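Local atomic coordinates of pyroglutamyl-peptidase I (Fervidobacterium islandicum, PDB entry 6LTQ), a protein that probably removes N-terminal pyroglutamyl residues from peptides by hydrolysing the bond that follows them. Residues G21-G26 and T52-V57. Residues are numbered along the deposited sequence; the frame is centred on the assembly and turned at random.
Sequences GFEPFG and TLILPV
Gly21 and Phe22 run parallel to Ile54 and Leu55, and three backbone hydrogen bonds zip the two strand ends together. Gly21 N donates to Leu53 O (3.1 Å), Leu55 N reaches Gly21 O at 2.8 Å with a nearly straight N-H...O angle of 169°, and Glu23 N donates to Leu55 O. The last of these carries the pairing one residue beyond strand 15-22, a worked example of parallel strands staying paired as they pass into loops. Gly21 faces Ile54 without a side chain; a CB there would crowd Ile54 CD1.

On the other face of the sheet, the Phe22 ring reaches obliquely to Leu55: with CG beside the backbone N (chi1 -75°), CE1 lies 3.6 Å from Leu55 CB, while Pro56 O sits at the ring edge, in its plane. Val57 wedges between the two aromatic residues, its CG2 3.9 Å from Phe22 CB and its CG1 3.9 Å from Phe25 CB. With alanine in place of Phe22 the ring would be gone, which is likely to open a gap beside Leu55 CB and leave Pro56 O without the ring edge it faces. The Glu23 side chain, extended beyond CG, runs obliquely across Pro56, with CG against Ile54 CG2 (3.6 Å); its OE1 accepts a bond from a water 2.7 Å away, which in turn accepts one from Val57 N, so the water bridges the two loops beyond the strands.

The pairing closes the beta-alpha-beta unit of strand 15-22, helix 32-40 and strand 48-55. Helix 32-40 packs on the Ile54 face through Met34 and Val37; on the opposite face, Val65 of helix 59-72 touches Leu55, and Val159 of helix 158-170 meets both Phe22 and Leu55. Strand 77-83 flanks strand 15-22 on its other side, continuing the parallel part of the central sheet.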
loop_
_atom_site.group_PDB
_atom_site.type_symbol
_atom_site.label_atom_id
_atom_site.label_comp_id
_atom_site.label_asym_id
_atom_site.label_seq_id
_atom_site.Cartn_x
_atom_site.Cartn_y
_atom_site.Cartn_z
ATOM N N GLY D 21 24.039 -13.628 5.808
ATOM C CA GLY D 21 23.481 -12.560 5.026
ATOM C C GLY D 21 23.688 -12.906 3.548
ATOM O O GLY D 21 24.262 -13.947 3.234
ATOM N N PHE D 22 23.223 -12.014 2.696
ATOM C CA PHE D 22 23.353 -12.196 1.255
ATOM C C PHE D 22 24.089 -11.022 0.629
ATOM O O PHE D 22 24.039 -9.888 1.121
ATOM C CB PHE D 22 21.994 -12.349 0.596
ATOM C CG PHE D 22 21.366 -13.695 0.835
ATOM C CD1 PHE D 22 21.768 -14.801 0.103
ATOM C CD2 PHE D 22 20.389 -13.858 1.808
ATOM C CE1 PHE D 22 21.199 -16.039 0.320
ATOM C CE2 PHE D 22 19.806 -15.102 2.026
ATOM C CZ PHE D 22 20.207 -16.192 1.284
ATOM N N GLU D 23 24.769 -11.318 -0.475
ATOM C CA GLU D 23 25.420 -10.304 -1.283
ATOM C C GLU D 23 24.382 -9.392 -1.941
ATOM O O GLU D 23 23.192 -9.721 -1.991
ATOM C CB GLU D 23 26.300 -10.988 -2.332
ATOM C CG GLU D 23 27.291 -11.939 -1.678
ATOM C CD GLU D 23 28.193 -12.692 -2.656
ATOM O OE1 GLU D 23 27.910 -12.711 -3.874
ATOM O OE2 GLU D 23 29.198 -13.269 -2.185
ATOM N N PRO D 24 24.802 -8.222 -2.424
ATOM C CA PRO D 24 23.870 -7.357 -3.156
ATOM C C PRO D 24 23.377 -8.034 -4.426
ATOM O O PRO D 24 24.058 -8.884 -5.010
ATOM C CB PRO D 24 24.711 -6.113 -3.483
ATOM C CG PRO D 24 25.873 -6.164 -2.499
ATOM C CD PRO D 24 26.139 -7.610 -2.278
ATOM N N PHE D 25 22.177 -7.642 -4.850
ATOM C CA PHE D 25 21.544 -8.218 -6.028
ATOM C C PHE D 25 20.517 -7.235 -6.574
ATOM O O PHE D 25 20.184 -6.229 -5.940
ATOM C CB PHE D 25 20.889 -9.566 -5.712
ATOM C CG PHE D 25 19.647 -9.446 -4.874
ATOM C CD1 PHE D 25 19.748 -9.259 -3.504
ATOM C CD2 PHE D 25 18.386 -9.494 -5.459
ATOM C CE1 PHE D 25 18.604 -9.133 -2.718
ATOM C CE2 PHE D 25 17.240 -9.372 -4.684
ATOM C CZ PHE D 25 17.352 -9.192 -3.308
ATOM N N GLY D 26 20.025 -7.535 -7.774
ATOM C CA GLY D 26 18.955 -6.741 -8.353
ATOM C C GLY D 26 19.320 -5.302 -8.647
ATOM O O GLY D 26 18.441 -4.434 -8.648
ATOM N N THR D 52 29.580 -16.451 11.268
ATOM C CA THR D 52 28.979 -15.603 10.250
ATOM C C THR D 52 29.319 -16.129 8.865
ATOM O O THR D 52 30.338 -16.801 8.670
ATOM C CB THR D 52 29.423 -14.141 10.372
ATOM O OG1 THR D 52 30.846 -14.045 10.214
ATOM C CG2 THR D 52 28.995 -13.569 11.730
ATOM N N LEU D 53 28.446 -15.831 7.903
ATOM C CA LEU D 53 28.648 -16.302 6.541
ATOM C C LEU D 53 27.812 -15.456 5.596
ATOM O O LEU D 53 26.619 -15.263 5.840
ATOM C CB LEU D 53 28.274 -17.784 6.433
ATOM C CG LEU D 53 28.296 -18.333 5.010
ATOM C CD1 LEU D 53 29.736 -18.363 4.510
ATOM C CD2 LEU D 53 27.743 -19.748 5.019
ATOM N N ILE D 54 28.432 -14.957 4.531
ATOM C CA ILE D 54 27.728 -14.248 3.470
ATOM C C ILE D 54 27.497 -15.218 2.319
ATOM O O ILE D 54 28.436 -15.875 1.849
ATOM C CB ILE D 54 28.509 -13.011 3.004
ATOM C CG1 ILE D 54 28.791 -12.083 4.184
ATOM C CG2 ILE D 54 27.744 -12.278 1.913
ATOM C CD1 ILE D 54 27.549 -11.597 4.877
ATOM N N LEU D 55 26.250 -15.322 1.878
ATOM C CA LEU D 55 25.881 -16.255 0.823
ATOM C C LEU D 55 25.691 -15.542 -0.500
ATOM O O LEU D 55 25.259 -14.381 -0.539
ATOM C CB LEU D 55 24.580 -16.983 1.193
ATOM C CG LEU D 55 24.655 -17.762 2.495
ATOM C CD1 LEU D 55 23.249 -18.204 2.911
ATOM C CD2 LEU D 55 25.578 -18.979 2.361
ATOM N N PRO D 56 25.983 -16.217 -1.605
ATOM C CA PRO D 56 25.686 -15.638 -2.910
ATOM C C PRO D 56 24.195 -15.715 -3.200
ATOM O O PRO D 56 23.507 -16.659 -2.812
ATOM C CB PRO D 56 26.468 -16.532 -3.878
ATOM C CG PRO D 56 26.494 -17.853 -3.182
ATOM C CD PRO D 56 26.592 -17.561 -1.716
ATOM N N VAL D 57 23.718 -14.729 -3.939
ATOM C CA VAL D 57 22.342 -14.752 -4.404
ATOM C C VAL D 57 22.330 -15.576 -5.687
ATOM O O VAL D 57 22.333 -15.040 -6.802
ATOM C CB VAL D 57 21.795 -13.331 -4.596
ATOM C CG1 VAL D 57 20.335 -13.384 -5.068
ATOM C CG2 VAL D 57 21.932 -12.546 -3.272
HETATM O O HOH W 1 25.763 -13.315 -5.449
#